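Local coordinates for protein aminomethyltransferase (Bartonella henselae, PDB 3GIR) that belongs to the aminomethyltransferase family, joining a folate-binding domain to a C-terminal barrel domain, at residues E40-A45 with L59-G64; S99-V104 with E157-G162; Q181-L186 with P192-L197; T211-T216 with G220-L225; S253-A258 with G264-P269. All blocks are in the same frame, centred on the assembly; numbering follows the deposited sequence.

Contact 1. Residues E40-A45 with L59-G64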
# COMPACT_ATOMS: atom_id res chain seq x y z
N GLU A 40 16.50 17.37 2.68
CA GLU A 40 17.77 17.63 3.38
C GLU A 40 18.08 16.69 4.56
O GLU A 40 19.25 16.36 4.83
CB GLU A 40 17.80 19.10 3.88
CG GLU A 40 17.99 20.08 2.78
CD GLU A 40 17.93 21.55 3.31
OE1 GLU A 40 18.18 21.77 4.55
OE2 GLU A 40 17.63 22.48 2.52
N LEU A 41 17.05 16.23 5.30
CA LEU A 41 17.24 15.24 6.32
C LEU A 41 17.78 13.93 5.74
O LEU A 41 18.62 13.26 6.38
CB LEU A 41 15.95 14.93 7.14
CG LEU A 41 15.35 16.00 8.03
CD1 LEU A 41 14.17 15.45 8.88
CD2 LEU A 41 16.50 16.58 8.92
N HIS A 42 17.26 13.57 4.59
CA HIS A 42 17.70 12.34 3.95
C HIS A 42 19.14 12.48 3.49
O HIS A 42 19.93 11.53 3.68
CB HIS A 42 16.76 11.91 2.82
CG HIS A 42 15.37 11.72 3.31
ND1 HIS A 42 15.08 10.80 4.29
CD2 HIS A 42 14.22 12.38 3.03
CE1 HIS A 42 13.78 10.85 4.55
NE2 HIS A 42 13.24 11.83 3.84
N GLU A 43 19.47 13.62 2.89
CA GLU A 43 20.83 13.90 2.43
C GLU A 43 21.79 13.83 3.64
O GLU A 43 22.84 13.13 3.59
CB GLU A 43 20.85 15.25 1.71
CG GLU A 43 21.79 15.36 0.56
CD GLU A 43 23.24 15.66 1.00
OE1 GLU A 43 23.40 16.32 2.07
OE2 GLU A 43 24.22 15.23 0.29
N LYS A 44 21.45 14.49 4.76
CA LYS A 44 22.26 14.43 6.00
C LYS A 44 22.45 13.01 6.58
O LYS A 44 23.48 12.68 7.16
CB LYS A 44 21.69 15.36 7.12
N ALA A 45 21.43 12.16 6.44
CA ALA A 45 21.44 10.77 6.85
C ALA A 45 22.22 9.85 5.88
O ALA A 45 22.34 8.66 6.12
CB ALA A 45 20.03 10.29 6.95
N LEU A 59 16.37 5.40 -1.47
CA LEU A 59 16.24 3.93 -1.64
C LEU A 59 16.83 3.14 -0.49
O LEU A 59 16.32 2.07 -0.12
CB LEU A 59 16.93 3.46 -2.94
CG LEU A 59 16.43 4.18 -4.19
CD1 LEU A 59 17.11 3.55 -5.46
CD2 LEU A 59 14.87 4.21 -4.36
N THR A 60 17.94 3.65 0.06
CA THR A 60 18.61 3.02 1.18
C THR A 60 19.47 4.05 1.88
O THR A 60 19.65 5.15 1.35
CB THR A 60 19.40 1.79 0.72
OG1 THR A 60 19.95 1.09 1.86
CG2 THR A 60 20.50 2.14 -0.25
N TYR A 61 19.82 3.70 3.11
CA TYR A 61 20.67 4.52 3.97
C TYR A 61 21.93 3.73 4.28
O TYR A 61 22.08 2.56 3.89
CB TYR A 61 19.90 4.89 5.20
CG TYR A 61 18.72 5.79 4.94
CD1 TYR A 61 18.80 7.17 5.06
CD2 TYR A 61 17.50 5.23 4.60
CE1 TYR A 61 17.68 7.96 4.89
CE2 TYR A 61 16.39 6.01 4.40
CZ TYR A 61 16.46 7.37 4.57
OH TYR A 61 15.32 8.13 4.35
N PRO A 62 22.88 4.36 4.96
CA PRO A 62 24.09 3.57 5.29
C PRO A 62 23.84 2.30 6.09
O PRO A 62 24.57 1.30 5.88
CB PRO A 62 24.98 4.61 6.02
CG PRO A 62 24.52 5.89 5.43
CD PRO A 62 23.00 5.77 5.33
N LEU A 63 22.76 2.25 6.87
CA LEU A 63 22.42 1.03 7.58
C LEU A 63 22.22 -0.16 6.59
O LEU A 63 22.74 -1.27 6.83
CB LEU A 63 21.17 1.22 8.42
CG LEU A 63 20.66 0.08 9.25
CD1 LEU A 63 21.81 -0.45 10.18
CD2 LEU A 63 19.38 0.47 10.03
N GLY A 64 21.54 0.11 5.49
CA GLY A 64 21.48 -0.79 4.35
C GLY A 64 20.18 -1.56 4.28
O GLY A 64 19.48 -1.76 5.30
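His42 and Tyr61 carry the tight, buried half of this contact. The phenol oxygen reaches the imidazole, with Tyr61 OH 2.7 Å from His42 ND1, and also passes 3.1 Å from His42 CE1. The two rings meet rim to rim, their centroids 6.0 Å apart and their planes at 54°, and neither ring lies over the other's face. His42 ND1 approaches the edge of the phenol ring, near its plane. Beyond the contact His42 is gripped from its other nitrogen, NE2, by a hydrogen bond to Asp80, which fixes the rotation of the imidazole. Trp245 packs against both rings, nearly parallel to that of Tyr61 and tilted to that of His42. Tyr61 has CG anti to its carbonyl carbon (chi1 -66°), a setting that carries the ring toward the end of helix 39-44.

Strand 55-60 runs out just before the tyrosine, through a classic beta bulge in which Leu59 and Thr60 both face Lys48. Past it, Glu68 accepts hydrogen bonds from the backbone nitrogens of Tyr61 and Gly64 and thereby holds the turn leading into helix 65-74.

The contact becomes more open toward the partly exposed Ala45 and the exposed Pro62. Here the chain leaves the helix at Ala45, whose CB lies 3.8 Å from Tyr61 CD1 at the edge of the phenol ring. Ala45 O sits in the plane of that ring and comes 3.1 Å from Pro62 CD, the proline forming the solvent-facing rim.

Contact 2. Residues S99-V104 with E157-G162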
# COMPACT_ATOMS: atom_id res chain seq x y z
N SER A 99 -19.88 6.72 -1.82
CA SER A 99 -20.51 5.42 -2.16
C SER A 99 -20.76 5.24 -3.64
O SER A 99 -20.98 4.14 -4.09
CB SER A 99 -21.81 5.27 -1.36
OG SER A 99 -21.62 5.50 -0.01
N TYR A 100 -20.70 6.30 -4.41
CA TYR A 100 -20.68 6.22 -5.87
C TYR A 100 -19.28 6.07 -6.44
O TYR A 100 -19.00 5.24 -7.31
CB TYR A 100 -21.35 7.45 -6.43
CG TYR A 100 -21.20 7.59 -7.92
CD1 TYR A 100 -21.82 6.68 -8.78
CD2 TYR A 100 -20.47 8.60 -8.47
CE1 TYR A 100 -21.67 6.79 -10.14
CE2 TYR A 100 -20.34 8.74 -9.84
CZ TYR A 100 -20.98 7.81 -10.68
OH TYR A 100 -20.83 7.88 -12.04
N ALA A 101 -18.35 6.88 -5.91
CA ALA A 101 -17.00 6.88 -6.46
C ALA A 101 -16.26 5.61 -6.21
O ALA A 101 -15.46 5.18 -7.04
CB ALA A 101 -16.14 8.12 -5.94
N LEU A 102 -16.48 5.04 -5.02
CA LEU A 102 -15.74 3.85 -4.57
C LEU A 102 -16.72 2.76 -4.16
O LEU A 102 -17.82 3.10 -3.67
CB LEU A 102 -14.91 4.17 -3.33
CG LEU A 102 -13.91 5.30 -3.48
CD1 LEU A 102 -13.26 5.67 -2.11
CD2 LEU A 102 -12.78 4.94 -4.50
N PRO A 103 -16.24 1.50 -4.16
CA PRO A 103 -17.13 0.40 -3.71
C PRO A 103 -17.18 0.24 -2.19
O PRO A 103 -16.75 -0.78 -1.64
CB PRO A 103 -16.52 -0.84 -4.39
CG PRO A 103 -15.05 -0.49 -4.46
CD PRO A 103 -14.97 1.01 -4.66
N VAL A 104 -17.76 1.24 -1.53
CA VAL A 104 -17.86 1.32 -0.08
C VAL A 104 -19.29 1.72 0.27
O VAL A 104 -20.02 2.26 -0.56
CB VAL A 104 -16.87 2.38 0.50
CG1 VAL A 104 -15.41 2.07 0.09
CG2 VAL A 104 -17.24 3.84 0.09
N GLU A 157 -12.80 14.21 -8.77
CA GLU A 157 -13.42 15.52 -9.06
C GLU A 157 -14.52 15.34 -10.11
O GLU A 157 -15.63 15.88 -9.97
CB GLU A 157 -12.36 16.47 -9.60
CG GLU A 157 -12.46 17.82 -9.18
CD GLU A 157 -11.29 18.69 -9.65
OE1 GLU A 157 -11.07 19.67 -8.95
OE2 GLU A 157 -10.63 18.42 -10.72
N LYS A 158 -14.28 14.54 -11.15
CA LYS A 158 -15.33 14.30 -12.13
C LYS A 158 -16.47 13.49 -11.54
O LYS A 158 -17.62 13.73 -11.82
CB LYS A 158 -14.79 13.59 -13.38
CG LYS A 158 -13.74 14.37 -14.16
CD LYS A 158 -13.16 13.50 -15.26
CE LYS A 158 -12.04 14.24 -15.94
NZ LYS A 158 -11.14 13.39 -16.78
N ARG A 159 -16.19 12.46 -10.75
CA ARG A 159 -17.28 11.68 -10.11
C ARG A 159 -18.08 12.49 -9.08
O ARG A 159 -19.22 12.11 -8.72
CB ARG A 159 -16.70 10.38 -9.47
CG ARG A 159 -16.15 9.41 -10.51
CD ARG A 159 -15.56 8.11 -9.95
NE ARG A 159 -14.81 7.44 -11.01
CZ ARG A 159 -14.35 6.21 -10.98
NH1 ARG A 159 -14.58 5.40 -9.94
NH2 ARG A 159 -13.63 5.83 -12.01
N ALA A 160 -17.48 13.58 -8.59
CA ALA A 160 -18.14 14.51 -7.70
C ALA A 160 -18.99 15.58 -8.39
O ALA A 160 -19.67 16.33 -7.71
CB ALA A 160 -17.11 15.18 -6.75
N PHE A 161 -18.94 15.64 -9.71
CA PHE A 161 -19.68 16.71 -10.44
C PHE A 161 -21.15 16.81 -9.99
O PHE A 161 -21.68 17.92 -9.77
CB PHE A 161 -19.68 16.46 -11.93
CG PHE A 161 -18.43 16.85 -12.66
CD1 PHE A 161 -17.49 17.74 -12.15
CD2 PHE A 161 -18.17 16.27 -13.88
CE1 PHE A 161 -16.36 18.09 -12.91
CE2 PHE A 161 -17.06 16.65 -14.61
CZ PHE A 161 -16.19 17.50 -14.12
N GLY A 162 -21.81 15.69 -9.87
CA GLY A 162 -23.21 15.74 -9.43
C GLY A 162 -23.46 16.05 -7.95
O GLY A 162 -24.61 16.39 -7.54
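Ala101, in the last turn of helix 94-101, and Arg159, on helix 149-159, bring the two backbones to a CA-CA separation of 6.0 Å. The first helix gives out at Leu102, the first residue to leave helical angles, and the chain then bends through an inverse gamma turn centred on Pro103, closed by Val104 N bonding to Leu102 O at 2.8 Å. Residues 160-162 of the other segment keep helical angles but lose the regular bonding.

Across this junction, Arg159 does most of the touching. Its chain is extended from CG to NE and runs alongside Ala101, with CD 4.1 Å from Ala101 CB. At the tip, NH1 donates to Ala101 O over 3.0 Å. The bond is bent at the hydrogen (138°), yet it uses a lone pair in the carbonyl plane and the acceptor lies almost within the guanidinium plane. In the folate-binding domain the arginine thus links its own helix to helix 94-101 and to the end of strand 114-120, since NH2 bonds to Leu120 O while NE pairs with Glu155 in a salt bridge; Tyr293 adds a cation-pi contact.

Tyr100 crosses the arginine at about a right angle, with ring and guanidinium planes 60° apart. Its CG is anti to the backbone N (chi1 171°), which swings the ring edge to Arg159: Arg159 O lies near the ring plane, 3.7 Å from Tyr100 CE2, and Arg159 CB is 4.0 Å from the same CE2.

Contact 3. Residues Q181-L186 with P192-L197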
# COMPACT_ATOMS: atom_id res chain seq x y z
N GLN A 181 8.22 -1.67 18.40
CA GLN A 181 8.45 -0.59 19.32
C GLN A 181 7.82 0.73 18.92
O GLN A 181 7.98 1.75 19.57
CB GLN A 181 9.90 -0.48 19.67
CG GLN A 181 10.52 -1.72 20.29
CD GLN A 181 12.00 -1.58 20.55
OE1 GLN A 181 12.79 -1.08 19.75
NE2 GLN A 181 12.42 -2.06 21.74
N ALA A 182 7.12 0.73 17.79
CA ALA A 182 6.57 1.98 17.29
C ALA A 182 5.63 2.67 18.27
O ALA A 182 5.69 3.89 18.43
CB ALA A 182 5.85 1.75 15.92
N ALA A 183 4.72 1.91 18.88
CA ALA A 183 3.74 2.43 19.85
C ALA A 183 4.42 3.03 21.06
O ALA A 183 4.03 4.11 21.50
CB ALA A 183 2.72 1.34 20.25
N ALA A 184 5.48 2.40 21.52
CA ALA A 184 6.22 2.91 22.66
C ALA A 184 6.96 4.20 22.30
O ALA A 184 6.93 5.19 23.04
CB ALA A 184 7.14 1.83 23.23
N VAL A 185 7.56 4.24 21.09
CA VAL A 185 8.23 5.43 20.59
C VAL A 185 7.22 6.60 20.52
O VAL A 185 7.55 7.72 20.93
CB VAL A 185 8.91 5.17 19.21
CG1 VAL A 185 9.38 6.46 18.56
CG2 VAL A 185 10.02 4.17 19.36
N LEU A 186 6.05 6.32 19.95
CA LEU A 186 5.02 7.32 19.80
C LEU A 186 4.66 7.90 21.16
O LEU A 186 4.65 9.11 21.33
CB LEU A 186 3.77 6.75 19.14
CG LEU A 186 2.73 7.67 18.63
CD1 LEU A 186 3.20 8.40 17.38
CD2 LEU A 186 1.44 7.00 18.45
N PRO A 192 -0.24 11.34 20.82
CA PRO A 192 -1.39 10.48 21.01
C PRO A 192 -1.52 9.50 19.84
O PRO A 192 -0.95 9.76 18.77
CB PRO A 192 -2.55 11.46 21.06
CG PRO A 192 -2.04 12.67 20.33
CD PRO A 192 -0.60 12.68 20.33
N GLY A 193 -2.20 8.39 20.08
CA GLY A 193 -2.49 7.37 19.09
C GLY A 193 -2.43 5.95 19.63
O GLY A 193 -3.02 5.05 19.04
N ASN A 194 -1.82 5.76 20.82
CA ASN A 194 -1.80 4.45 21.38
C ASN A 194 -3.19 3.89 21.70
O ASN A 194 -3.36 2.66 21.76
CB ASN A 194 -0.92 4.43 22.62
CG ASN A 194 0.47 3.99 22.35
OD1 ASN A 194 0.79 2.83 22.51
ND2 ASN A 194 1.34 4.94 21.97
N GLU A 195 -4.18 4.78 21.81
CA GLU A 195 -5.60 4.42 22.02
C GLU A 195 -6.32 3.92 20.78
O GLU A 195 -7.40 3.31 20.88
CB GLU A 195 -6.36 5.64 22.64
N LEU A 196 -5.73 4.12 19.58
CA LEU A 196 -6.34 3.63 18.37
C LEU A 196 -6.29 2.10 18.31
O LEU A 196 -5.32 1.47 18.75
CB LEU A 196 -5.55 4.21 17.15
CG LEU A 196 -5.63 5.72 16.97
CD1 LEU A 196 -4.60 6.19 15.88
CD2 LEU A 196 -7.09 6.15 16.62
N LEU A 197 -7.27 1.52 17.68
CA LEU A 197 -7.23 0.16 17.26
C LEU A 197 -6.60 0.12 15.83
O LEU A 197 -6.53 1.16 15.17
CB LEU A 197 -8.63 -0.49 17.25
CG LEU A 197 -9.34 -0.38 18.58
CD1 LEU A 197 -10.69 -1.13 18.47
CD2 LEU A 197 -8.46 -0.94 19.66
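Asn194 and Ala183 share the hydrogen bond between residues 181-186 and 192-197. Asn194 ND2 donates to Ala183 O over 2.9 Å, nearly straight at 175°, with the acceptor in the plane of the amide. Seen from the carbonyl the geometry is less regular, because the donor is tilted 35° out of the carbonyl plane. The amide oxygen turns back toward the helix surface, where Asn194 OD1 lies 3.3 Å from Ala183 CB, so the carboxamide spans both the methyl and the carbonyl of one helical residue.

Van der Waals contact with the loop backbone comes from Leu186, one turn on. Its first torsion (chi1 -167°) turns the branch away from the backbone N, and CD2 reaches the loop, 3.7 Å from Pro192 O and 4.0 Å from Gly193 CA. Gly193 has a positive phi, and this close approach of its CA to the leucine is consistent with glycine there. Beyond the loop, Leu186 also packs on Phe221 and Ile223 of strand 220-225.

Backbone bonding shapes the loop itself: Gly193 to Leu196 forms a type I beta turn, with Leu196 N 2.9 Å from Gly193 O.

The contact thus folds the chain back over the helix it has just left. A side-chain amide pins the loop to a helix carbonyl, while within the loop 192-197 the leucine meets mainly backbone and makes no demand on polar partners.

Contact 4. Residues T211-T216 with G220-L225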
# COMPACT_ATOMS: atom_id res chain seq x y z
N THR A 211 -3.08 7.64 11.90
CA THR A 211 -3.75 6.35 11.74
C THR A 211 -2.86 5.23 12.30
O THR A 211 -1.63 5.35 12.30
CB THR A 211 -4.15 6.01 10.29
OG1 THR A 211 -2.94 5.94 9.49
CG2 THR A 211 -5.16 7.02 9.65
N ARG A 212 -3.49 4.18 12.82
CA ARG A 212 -2.78 2.98 13.23
C ARG A 212 -2.88 2.00 12.07
O ARG A 212 -3.82 1.24 11.92
CB ARG A 212 -3.33 2.42 14.56
CG ARG A 212 -2.46 1.34 15.13
CD ARG A 212 -2.79 0.99 16.60
NE ARG A 212 -1.70 0.43 17.29
CZ ARG A 212 -1.53 0.51 18.60
NH1 ARG A 212 -2.40 1.17 19.35
NH2 ARG A 212 -0.48 0.00 19.15
N SER A 213 -1.96 2.13 11.14
CA SER A 213 -1.99 1.36 9.90
C SER A 213 -0.55 1.41 9.32
O SER A 213 0.34 2.03 9.92
CB SER A 213 -2.92 2.05 8.90
OG SER A 213 -2.39 3.33 8.46
N GLY A 214 -0.35 0.76 8.18
CA GLY A 214 0.95 0.89 7.51
C GLY A 214 1.05 -0.07 6.35
O GLY A 214 0.01 -0.55 5.82
N TYR A 215 2.27 -0.40 5.98
CA TYR A 215 2.55 -1.20 4.82
C TYR A 215 3.63 -2.24 5.09
O TYR A 215 4.43 -2.61 4.20
CB TYR A 215 2.99 -0.23 3.69
CG TYR A 215 2.93 -0.70 2.30
CD1 TYR A 215 1.83 -1.34 1.78
CD2 TYR A 215 3.95 -0.39 1.44
CE1 TYR A 215 1.74 -1.65 0.45
CE2 TYR A 215 3.88 -0.73 0.07
CZ TYR A 215 2.79 -1.36 -0.39
OH TYR A 215 2.80 -1.63 -1.77
N THR A 216 3.66 -2.77 6.32
CA THR A 216 4.76 -3.59 6.80
C THR A 216 4.32 -4.99 7.30
O THR A 216 5.13 -5.89 7.43
CB THR A 216 5.59 -2.88 7.89
OG1 THR A 216 4.75 -2.67 9.05
CG2 THR A 216 6.29 -1.53 7.35
N GLY A 220 2.07 -0.27 13.85
CA GLY A 220 2.64 0.96 13.33
C GLY A 220 1.60 2.01 13.14
O GLY A 220 0.38 1.77 13.25
N PHE A 221 2.10 3.18 12.76
CA PHE A 221 1.35 4.38 12.63
C PHE A 221 1.74 5.10 11.38
O PHE A 221 2.87 4.95 10.92
CB PHE A 221 1.50 5.32 13.86
CG PHE A 221 1.08 4.67 15.14
CD1 PHE A 221 -0.21 4.84 15.63
CD2 PHE A 221 1.97 3.85 15.81
CE1 PHE A 221 -0.56 4.22 16.82
CE2 PHE A 221 1.56 3.19 16.95
CZ PHE A 221 0.34 3.40 17.41
N GLU A 222 0.82 5.92 10.88
CA GLU A 222 1.14 6.93 9.84
C GLU A 222 0.72 8.29 10.40
O GLU A 222 -0.40 8.42 10.98
CB GLU A 222 0.44 6.65 8.55
CG GLU A 222 0.86 5.36 7.88
CD GLU A 222 0.26 5.22 6.46
OE1 GLU A 222 -0.60 6.06 5.99
OE2 GLU A 222 0.67 4.25 5.83
N ILE A 223 1.58 9.27 10.20
CA ILE A 223 1.34 10.63 10.71
C ILE A 223 1.44 11.62 9.53
O ILE A 223 2.47 11.68 8.89
CB ILE A 223 2.35 11.02 11.79
CG1 ILE A 223 2.43 9.97 12.90
CG2 ILE A 223 2.06 12.47 12.34
CD1 ILE A 223 3.68 10.14 13.89
N ALA A 224 0.37 12.39 9.27
CA ALA A 224 0.30 13.38 8.23
C ALA A 224 0.21 14.72 8.92
O ALA A 224 -0.57 14.88 9.87
CB ALA A 224 -0.92 13.17 7.30
N LEU A 225 1.03 15.65 8.51
CA LEU A 225 1.05 16.97 9.15
C LEU A 225 1.51 18.02 8.17
O LEU A 225 2.09 17.76 7.15
CB LEU A 225 1.95 16.96 10.41
CG LEU A 225 3.47 16.96 10.26
CD1 LEU A 225 4.08 17.16 11.73
CD2 LEU A 225 4.00 15.66 9.62
O HOH W 1 -2.78 7.40 7.21
O HOH W 2 -2.15 2.72 5.62
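Arg212 lies side by side with Phe221, both pointing the same way. A first torsion of -170° sends the arginine chain away from its own backbone N and along the phenyl ring. Its CB grazes Gly220 O and Phe221 CE1; CG sits 3.4 Å from Gly220 O; CD lies alongside the CE1-CZ side of the ring; and NE comes 3.6 Å from Phe221 CZ. The guanidinium then places one face over that same CZ, its plane turned 41° from the ring. At the tip NH2 forms a salt bridge with Asp219 and NH1 bonds to Leu196 O, while Phe391 makes a cation-pi contact.

Before the arginine, Thr211 and Glu222 form an antiparallel hydrogen-bonded pair: Thr211 N to Glu222 O and Glu222 N to Thr211 O, each 2.9 Å. Their side chains share one face of the sheet. There Thr211 OG1 and Ser213 OG hydrogen-bond to each other at 2.9 Å. A water 2.7 Å from Thr211 OG1 donates to Glu222 OE1, and a second, on Ser213 OG, donates weakly to OE2.

Thr211-Glu222 is the bridge near the loop end of the hairpin formed by strands 209-211 and 220-225 in the mixed sheet of the folate-binding domain. The chemistry divides accordingly: two waters bridge the hydroxyls of Thr211 and Ser213 to the carboxylate, one of them weakly, whereas the arginine's charge is probably balanced mainly by Asp219, with Leu196 O accepting from NH1, and its aliphatic length is covered by the phenyl.

Contact 5. Residues S253-A258 with G264-P269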
# COMPACT_ATOMS: atom_id res chain seq x y z
N SER A 253 10.69 -4.82 0.52
CA SER A 253 10.87 -6.15 1.03
C SER A 253 9.91 -6.42 2.18
O SER A 253 9.33 -7.54 2.34
CB SER A 253 12.32 -6.47 1.39
OG SER A 253 12.89 -5.50 2.27
N LEU A 254 9.68 -5.39 2.99
CA LEU A 254 8.72 -5.55 4.07
C LEU A 254 7.33 -5.83 3.56
O LEU A 254 6.62 -6.75 4.09
CB LEU A 254 8.73 -4.36 5.04
CG LEU A 254 9.99 -4.18 5.87
CD1 LEU A 254 10.07 -2.71 6.30
CD2 LEU A 254 10.07 -5.11 7.12
N ARG A 255 6.82 -4.97 2.69
CA ARG A 255 5.50 -5.12 2.19
C ARG A 255 5.31 -6.43 1.43
O ARG A 255 4.23 -7.03 1.50
CB ARG A 255 5.04 -3.91 1.37
CG ARG A 255 5.73 -3.73 0.00
CD ARG A 255 4.94 -4.42 -1.02
NE ARG A 255 5.68 -4.41 -2.28
CZ ARG A 255 5.31 -5.01 -3.41
NH1 ARG A 255 4.18 -5.67 -3.54
NH2 ARG A 255 6.12 -4.87 -4.47
N LEU A 256 6.31 -6.83 0.68
CA LEU A 256 6.23 -8.06 -0.11
C LEU A 256 6.19 -9.30 0.78
O LEU A 256 5.33 -10.18 0.59
CB LEU A 256 7.37 -8.08 -1.13
CG LEU A 256 7.49 -9.28 -2.09
CD1 LEU A 256 6.11 -9.61 -2.69
CD2 LEU A 256 8.64 -9.05 -3.10
N GLU A 257 7.01 -9.34 1.81
CA GLU A 257 6.86 -10.40 2.90
C GLU A 257 5.46 -10.45 3.50
O GLU A 257 4.94 -11.50 3.84
CB GLU A 257 7.89 -10.19 3.99
CG GLU A 257 9.24 -10.64 3.66
CD GLU A 257 10.19 -10.53 4.83
OE1 GLU A 257 9.83 -9.83 5.81
OE2 GLU A 257 11.30 -11.10 4.78
N ALA A 258 4.85 -9.27 3.71
CA ALA A 258 3.50 -9.11 4.28
C ALA A 258 2.35 -9.43 3.30
O ALA A 258 1.21 -9.34 3.67
CB ALA A 258 3.28 -7.70 4.91
N GLY A 264 0.80 -0.58 -9.76
CA GLY A 264 1.81 -0.41 -10.83
C GLY A 264 2.68 -1.63 -11.02
O GLY A 264 3.34 -1.78 -12.06
N ASN A 265 2.67 -2.53 -10.04
CA ASN A 265 3.36 -3.82 -10.10
C ASN A 265 2.32 -4.92 -10.08
O ASN A 265 1.99 -5.53 -11.11
CB ASN A 265 4.30 -4.04 -8.92
CG ASN A 265 5.66 -3.37 -9.10
OD1 ASN A 265 5.76 -2.25 -9.63
ND2 ASN A 265 6.71 -4.01 -8.61
N ASP A 266 1.75 -5.14 -8.91
CA ASP A 266 0.84 -6.25 -8.70
C ASP A 266 -0.60 -6.03 -9.05
O ASP A 266 -1.35 -6.98 -9.14
CB ASP A 266 0.90 -6.66 -7.24
CG ASP A 266 2.33 -6.71 -6.74
OD1 ASP A 266 3.18 -7.47 -7.28
OD2 ASP A 266 2.60 -5.91 -5.81
N ILE A 267 -1.01 -4.78 -9.11
CA ILE A 267 -2.34 -4.39 -9.54
C ILE A 267 -2.16 -3.22 -10.47
O ILE A 267 -1.29 -2.37 -10.24
CB ILE A 267 -3.27 -4.10 -8.38
CG1 ILE A 267 -2.66 -3.15 -7.35
CG2 ILE A 267 -3.66 -5.44 -7.69
CD1 ILE A 267 -3.61 -2.82 -6.15
N THR A 268 -3.03 -3.14 -11.48
CA THR A 268 -2.95 -2.12 -12.49
C THR A 268 -4.39 -1.92 -13.01
O THR A 268 -5.31 -2.67 -12.65
CB THR A 268 -2.06 -2.55 -13.66
OG1 THR A 268 -2.78 -3.52 -14.41
CG2 THR A 268 -0.73 -3.15 -13.21
N PRO A 269 -4.59 -0.90 -13.85
CA PRO A 269 -5.93 -0.74 -14.44
C PRO A 269 -6.37 -1.88 -15.34
O PRO A 269 -7.56 -1.93 -15.68
CB PRO A 269 -5.78 0.55 -15.25
CG PRO A 269 -4.72 1.23 -14.62
CD PRO A 269 -3.72 0.19 -14.22
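Arg255 and Asp266 bring their flat groups together from opposite directions, the guanidinium edge meeting the carboxylate with the two planes 49° apart. Arg255 NH1 donates to Asp266 OD2 at 2.8 Å in a salt bridge that is bent at the hydrogen (138°). OD2 is approached on its syn side, though the donor lies somewhat above the carboxylate plane and the acceptor is likewise tilted from that of the guanidinium. Over one face of the guanidinium, offset toward the rim, stands Leu256 CB, 4.2 Å above the plane. Asn265 comes near obliquely, its ND2 4.3 Å from Arg255 NH2.

The arginine gets there by a bent route: CG lies between the backbone N and the carbonyl carbon (chi1 71°) and the chain then bends at chi2, turning the group from helix 248-257 toward the loop.

Neither charged group relies on the other alone. Arg255 NH1 also bonds to Leu260 O, and its NH2 reaches Asp252 and Ser340. Asp266 has its main further partner in Ser340, through OD1, with Thr339 on the same oxygen and the backbone N of Leu262 on OD2. These buried polar atoms are therefore multiply satisfied.

Met353 packs against both residues of the pair. The arrangement is consistent with an ion-pair network at the interface between the folate-binding part and the C-terminal barrel, to which strand 334-344, carrying Thr339 and Ser340, and strand 349-356, carrying Met353, belong.

Overall arrangement
From the N terminus the five contacts follow in series, each closing its own loop before the next opens, with no nesting or crossing. Contact 1 closes the loop holding strands 48-52 and 55-60. Contact 2, on the opposite side of the chain's centre and about 40 Å away between centres, spans the longest loop and joins helices 94-101 and 149-159. Contacts 3, 4 and 5 close short loops and form a touching series: the turn of contact 3 lays Gly193 O against Phe221 of contact 4, whose Tyr215 O packs on Arg255 CB of contact 5. That series leads from helix 182-188 through the mixed sheet to helix 248-257 and the C-terminal barrel.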